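Local atomic coordinates of COPII coat assembly protein SEC16 (Saccharomyces cerevisiae, PDB entry 3MZK), a protein that helps start assembly of the COPII coat, which forms transport vesicles at the endoplasmic reticulum and selects their cargo, and also acts in autophagy. Residues H166-Y179 against L188-Y201. Residues are numbered along the deposited sequence; the frame is centred on the assembly and turned at random.
Sequences HDEALRLALSKRDY and LMGKDRWSEVIQKY
His166 meets Leu188 and Met189 where two parallel helices, 166-175 and 191-201, begin their run side by side. They belong to the alpha-helical solenoid of the Sec23-binding domain. The axes of these short segments come within 11.9 Å, their directions 8° apart, and helix 179-187 links them. Leu188 CB sits over one face of the His166 imidazole. Met189 slides past in the opposite direction, and its SD lies 3.6 Å from His166 CB. Asp167 OD1 lies over the guanidinium face of Arg193, 3.8 Å from NH2. This long salt bridge rests on charge alone. With Leu170 CG opposite the backbone N (chi1 179°), both methyls reach the neighbouring helix: CD2 packs on Arg193 CD, and CD1 lies 3.9 Å from Val197 CG2. Leu174 CD1 meets the end of the extended Lys200 chain at about a right angle. After the Schellman turn at Arg177, Tyr179 closes the contact. Arg177 NE donates to Tyr179 OH. A leucine in place of Tyr179 would probably leave Arg177 NE without this acceptor and Tyr201 without the ring it packs on. Tyr201 OH hydrogen-bonds Asp178 OD2 of the second subunit, so the pair borders another SEC16 copy. The Tyr201 edge points at the Tyr179 ring face in an offset edge-to-face pair, planes at 66°. Tyr201 CA makes a CH-pi contact, 3.7 Å above the centroid of the Tyr179 ring.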
loop_
_atom_site.group_PDB
_atom_site.type_symbol
_atom_site.label_atom_id
_atom_site.label_comp_id
_atom_site.label_asym_id
_atom_site.label_seq_id
_atom_site.Cartn_x
_atom_site.Cartn_y
_atom_site.Cartn_z
ATOM N N HIS B 166 -0.713 4.799 25.539
ATOM C CA HIS B 166 -1.742 5.437 24.726
ATOM C C HIS B 166 -3.060 5.542 25.473
ATOM O O HIS B 166 -3.701 6.594 25.484
ATOM C CB HIS B 166 -1.960 4.649 23.438
ATOM C CG HIS B 166 -0.786 4.654 22.516
ATOM N ND1 HIS B 166 -0.724 3.883 21.380
ATOM C CD2 HIS B 166 0.383 5.349 22.558
ATOM C CE1 HIS B 166 0.425 4.091 20.760
ATOM N NE2 HIS B 166 1.113 4.981 21.464
ATOM N N ASP B 167 -3.464 4.438 26.089
ATOM C CA ASP B 167 -4.766 4.360 26.740
ATOM C C ASP B 167 -4.898 5.371 27.871
ATOM O O ASP B 167 -5.929 6.030 28.008
ATOM C CB ASP B 167 -5.026 2.946 27.257
ATOM C CG ASP B 167 -5.030 1.914 26.148
ATOM O OD1 ASP B 167 -5.951 1.070 26.123
ATOM O OD2 ASP B 167 -4.110 1.937 25.302
ATOM N N GLU B 168 -3.852 5.497 28.677
ATOM C CA GLU B 168 -3.901 6.415 29.802
ATOM C C GLU B 168 -3.855 7.860 29.315
ATOM O O GLU B 168 -4.467 8.747 29.911
ATOM C CB GLU B 168 -2.765 6.135 30.778
ATOM C CG GLU B 168 -3.168 6.302 32.226
ATOM C CD GLU B 168 -4.333 5.411 32.607
ATOM O OE1 GLU B 168 -4.202 4.173 32.496
ATOM O OE2 GLU B 168 -5.382 5.952 33.015
ATOM N N ALA B 169 -3.131 8.086 28.224
ATOM C CA ALA B 169 -3.040 9.406 27.622
ATOM C C ALA B 169 -4.393 9.869 27.098
ATOM O O ALA B 169 -4.800 11.005 27.324
ATOM C CB ALA B 169 -2.010 9.403 26.504
ATOM N N LEU B 170 -5.089 8.980 26.397
ATOM C CA LEU B 170 -6.399 9.302 25.845
ATOM C C LEU B 170 -7.436 9.522 26.940
ATOM O O LEU B 170 -8.225 10.467 26.880
ATOM C CB LEU B 170 -6.866 8.195 24.905
ATOM C CG LEU B 170 -8.243 8.405 24.274
ATOM C CD1 LEU B 170 -8.267 9.700 23.484
ATOM C CD2 LEU B 170 -8.617 7.222 23.388
ATOM N N ARG B 171 -7.436 8.641 27.936
ATOM C CA ARG B 171 -8.381 8.745 29.040
ATOM C C ARG B 171 -8.268 10.106 29.708
ATOM O O ARG B 171 -9.271 10.722 30.066
ATOM C CB ARG B 171 -8.163 7.623 30.060
ATOM C CG ARG B 171 -8.577 7.990 31.481
ATOM C CD ARG B 171 -8.966 6.766 32.309
ATOM N NE ARG B 171 -7.950 5.718 32.284
ATOM C CZ ARG B 171 -8.066 4.575 31.611
ATOM N NH1 ARG B 171 -9.161 4.323 30.907
ATOM N NH2 ARG B 171 -7.086 3.681 31.647
ATOM N N LEU B 172 -7.042 10.583 29.861
ATOM C CA LEU B 172 -6.819 11.864 30.508
ATOM C C LEU B 172 -7.307 13.028 29.644
ATOM O O LEU B 172 -7.900 13.980 30.148
ATOM C CB LEU B 172 -5.342 12.037 30.867
ATOM C CG LEU B 172 -4.989 13.408 31.447
ATOM C CD1 LEU B 172 -5.862 13.723 32.654
ATOM C CD2 LEU B 172 -3.512 13.487 31.802
ATOM N N ALA B 173 -7.058 12.947 28.340
ATOM C CA ALA B 173 -7.457 14.012 27.425
ATOM C C ALA B 173 -8.972 14.118 27.324
ATOM O O ALA B 173 -9.520 15.210 27.179
ATOM C CB ALA B 173 -6.849 13.790 26.052
ATOM N N LEU B 174 -9.646 12.976 27.401
ATOM C CA LEU B 174 -11.101 12.953 27.324
ATOM C C LEU B 174 -11.749 13.426 28.626
ATOM O O LEU B 174 -12.796 14.073 28.606
ATOM C CB LEU B 174 -11.604 11.553 26.959
ATOM C CG LEU B 174 -11.328 11.054 25.541
ATOM C CD1 LEU B 174 -11.912 9.659 25.359
ATOM C CD2 LEU B 174 -11.903 12.010 24.517
ATOM N N SER B 175 -11.121 13.107 29.756
ATOM C CA SER B 175 -11.679 13.467 31.054
ATOM C C SER B 175 -11.539 14.960 31.316
ATOM O O SER B 175 -12.189 15.506 32.206
ATOM C CB SER B 175 -11.021 12.664 32.178
ATOM O OG SER B 175 -9.688 13.085 32.402
ATOM N N LYS B 176 -10.686 15.616 30.540
ATOM C CA LYS B 176 -10.519 17.060 30.644
ATOM C C LYS B 176 -11.197 17.740 29.463
ATOM O O LYS B 176 -11.115 18.958 29.297
ATOM C CB LYS B 176 -9.037 17.428 30.694
ATOM C CG LYS B 176 -8.303 16.884 31.915
ATOM C CD LYS B 176 -8.872 17.461 33.201
ATOM C CE LYS B 176 -8.158 16.909 34.420
ATOM N NZ LYS B 176 -8.686 17.492 35.688
ATOM N N ARG B 177 -11.863 16.927 28.646
ATOM C CA ARG B 177 -12.632 17.403 27.500
ATOM C C ARG B 177 -11.797 18.170 26.483
ATOM O O ARG B 177 -12.294 19.081 25.829
ATOM C CB ARG B 177 -13.826 18.250 27.954
ATOM C CG ARG B 177 -14.801 17.522 28.872
ATOM C CD ARG B 177 -16.142 18.244 28.934
ATOM N NE ARG B 177 -16.802 18.247 27.630
ATOM C CZ ARG B 177 -17.969 18.831 27.375
ATOM N NH1 ARG B 177 -18.618 19.471 28.338
ATOM N NH2 ARG B 177 -18.485 18.778 26.153
ATOM N N ASP B 178 -10.531 17.794 26.344
ATOM C CA ASP B 178 -9.678 18.391 25.322
ATOM C C ASP B 178 -9.639 17.484 24.104
ATOM O O ASP B 178 -8.794 16.598 23.999
ATOM C CB ASP B 178 -8.264 18.619 25.850
ATOM C CG ASP B 178 -7.414 19.429 24.894
ATOM O OD1 ASP B 178 -7.647 19.352 23.668
ATOM O OD2 ASP B 178 -6.512 20.150 25.371
ATOM N N TYR B 179 -10.558 17.717 23.178
ATOM C CA TYR B 179 -10.763 16.796 22.071
ATOM C C TYR B 179 -9.713 16.933 20.977
ATOM O O TYR B 179 -9.621 16.089 20.089
ATOM C CB TYR B 179 -12.175 16.948 21.503
ATOM C CG TYR B 179 -13.259 16.710 22.534
ATOM C CD1 TYR B 179 -13.557 15.426 22.972
ATOM C CD2 TYR B 179 -13.980 17.768 23.069
ATOM C CE1 TYR B 179 -14.546 15.204 23.917
ATOM C CE2 TYR B 179 -14.968 17.556 24.012
ATOM C CZ TYR B 179 -15.247 16.273 24.432
ATOM O OH TYR B 179 -16.231 16.060 25.371
ATOM N N LEU B 188 -2.787 7.690 16.946
ATOM C CA LEU B 188 -1.705 6.738 17.188
ATOM C C LEU B 188 -2.237 5.352 17.533
ATOM O O LEU B 188 -1.457 4.418 17.713
ATOM C CB LEU B 188 -0.805 7.213 18.330
ATOM C CG LEU B 188 -0.239 8.631 18.275
ATOM C CD1 LEU B 188 0.651 8.884 19.479
ATOM C CD2 LEU B 188 0.533 8.858 16.986
ATOM N N MET B 189 -3.560 5.222 17.626
ATOM C CA MET B 189 -4.173 4.013 18.174
ATOM C C MET B 189 -5.101 3.273 17.209
ATOM O O MET B 189 -5.619 2.205 17.539
ATOM C CB MET B 189 -4.933 4.348 19.461
ATOM C CG MET B 189 -4.096 5.049 20.510
ATOM S SD MET B 189 -5.075 5.607 21.911
ATOM C CE MET B 189 -5.643 4.060 22.588
ATOM N N GLY B 190 -5.319 3.838 16.026
ATOM C CA GLY B 190 -6.160 3.198 15.033
ATOM C C GLY B 190 -7.507 3.870 14.850
ATOM O O GLY B 190 -7.953 4.638 15.704
ATOM N N LYS B 191 -8.158 3.564 13.731
ATOM C CA LYS B 191 -9.420 4.193 13.360
ATOM C C LYS B 191 -10.495 4.030 14.430
ATOM O O LYS B 191 -11.383 4.873 14.559
ATOM C CB LYS B 191 -9.925 3.610 12.039
ATOM C CG LYS B 191 -10.268 2.135 12.122
ATOM C CD LYS B 191 -10.976 1.634 10.875
ATOM C CE LYS B 191 -11.496 0.223 11.095
ATOM N NZ LYS B 191 -12.206 -0.309 9.902
ATOM N N ASP B 192 -10.407 2.944 15.193
ATOM C CA ASP B 192 -11.434 2.592 16.170
ATOM C C ASP B 192 -11.661 3.678 17.214
ATOM O O ASP B 192 -12.744 4.256 17.296
ATOM C CB ASP B 192 -11.085 1.273 16.863
ATOM C CG ASP B 192 -11.024 0.103 15.897
ATOM O OD1 ASP B 192 -10.600 0.302 14.739
ATOM O OD2 ASP B 192 -11.401 -1.019 16.297
ATOM N N ARG B 193 -10.642 3.949 18.019
ATOM C CA ARG B 193 -10.768 4.950 19.070
ATOM C C ARG B 193 -10.823 6.361 18.501
ATOM O O ARG B 193 -11.417 7.257 19.100
ATOM C CB ARG B 193 -9.652 4.802 20.103
ATOM C CG ARG B 193 -9.769 3.526 20.912
ATOM C CD ARG B 193 -9.007 3.614 22.210
ATOM N NE ARG B 193 -9.024 2.345 22.925
ATOM C CZ ARG B 193 -8.278 1.297 22.594
ATOM N NH1 ARG B 193 -7.460 1.368 21.553
ATOM N NH2 ARG B 193 -8.353 0.177 23.300
ATOM N N TRP B 194 -10.206 6.553 17.340
ATOM C CA TRP B 194 -10.330 7.808 16.611
ATOM C C TRP B 194 -11.805 8.167 16.465
ATOM O O TRP B 194 -12.224 9.281 16.775
ATOM C CB TRP B 194 -9.680 7.687 15.233
ATOM C CG TRP B 194 -9.956 8.851 14.330
ATOM C CD1 TRP B 194 -10.972 8.964 13.423
ATOM C CD2 TRP B 194 -9.204 10.066 14.244
ATOM N NE1 TRP B 194 -10.899 10.177 12.779
ATOM C CE2 TRP B 194 -9.821 10.872 13.265
ATOM C CE3 TRP B 194 -8.071 10.554 14.901
ATOM C CZ2 TRP B 194 -9.342 12.133 12.926
ATOM C CZ3 TRP B 194 -7.598 11.808 14.564
ATOM C CH2 TRP B 194 -8.233 12.583 13.586
ATOM N N SER B 195 -12.589 7.203 15.997
ATOM C CA SER B 195 -14.021 7.391 15.813
ATOM C C SER B 195 -14.730 7.729 17.123
ATOM O O SER B 195 -15.568 8.628 17.170
ATOM C CB SER B 195 -14.637 6.137 15.188
ATOM O OG SER B 195 -16.049 6.223 15.153
ATOM N N GLU B 196 -14.394 7.004 18.184
ATOM C CA GLU B 196 -15.023 7.229 19.482
ATOM C C GLU B 196 -14.804 8.663 19.957
ATOM O O GLU B 196 -15.691 9.274 20.552
ATOM C CB GLU B 196 -14.497 6.237 20.523
ATOM N N VAL B 197 -13.618 9.196 19.690
ATOM C CA VAL B 197 -13.313 10.569 20.061
ATOM C C VAL B 197 -14.209 11.534 19.292
ATOM O O VAL B 197 -14.691 12.524 19.847
ATOM C CB VAL B 197 -11.833 10.915 19.801
ATOM C CG1 VAL B 197 -11.562 12.384 20.115
ATOM C CG2 VAL B 197 -10.921 10.008 20.622
ATOM N N ILE B 198 -14.433 11.240 18.015
ATOM C CA ILE B 198 -15.274 12.086 17.178
ATOM C C ILE B 198 -16.672 12.180 17.769
ATOM O O ILE B 198 -17.250 13.265 17.865
ATOM C CB ILE B 198 -15.374 11.546 15.743
ATOM C CG1 ILE B 198 -13.980 11.368 15.141
ATOM C CG2 ILE B 198 -16.208 12.482 14.889
ATOM C CD1 ILE B 198 -13.987 10.892 13.709
ATOM N N GLN B 199 -17.207 11.033 18.172
ATOM C CA GLN B 199 -18.533 10.983 18.762
ATOM C C GLN B 199 -18.595 11.826 20.033
ATOM O O GLN B 199 -19.492 12.659 20.191
ATOM C CB GLN B 199 -18.928 9.539 19.067
ATOM C CG GLN B 199 -18.813 8.609 17.870
ATOM C CD GLN B 199 -19.656 7.358 18.017
ATOM O OE1 GLN B 199 -20.537 7.286 18.875
ATOM N NE2 GLN B 199 -19.391 6.364 17.179
ATOM N N LYS B 200 -17.639 11.612 20.935
ATOM C CA LYS B 200 -17.636 12.316 22.215
ATOM C C LYS B 200 -17.550 13.825 22.006
ATOM O O LYS B 200 -18.206 14.593 22.700
ATOM C CB LYS B 200 -16.516 11.801 23.138
ATOM C CG LYS B 200 -16.879 10.440 23.888
ATOM C CD LYS B 200 -15.597 9.756 24.505
ATOM C CE LYS B 200 -15.943 8.356 25.129
ATOM N NZ LYS B 200 -14.653 7.669 25.655
ATOM N N TYR B 201 -16.744 14.251 21.043
ATOM C CA TYR B 201 -16.610 15.679 20.761
ATOM C C TYR B 201 -17.925 16.280 20.256
ATOM O O TYR B 201 -18.350 17.341 20.712
ATOM C CB TYR B 201 -15.470 15.945 19.767
ATOM C CG TYR B 201 -15.551 17.299 19.110
ATOM C CD1 TYR B 201 -15.216 18.454 19.805
ATOM C CD2 TYR B 201 -15.978 17.425 17.797
ATOM C CE1 TYR B 201 -15.299 19.698 19.208
ATOM C CE2 TYR B 201 -16.065 18.659 17.191
ATOM C CZ TYR B 201 -15.727 19.794 17.900
ATOM O OH TYR B 201 -15.819 21.026 17.293
#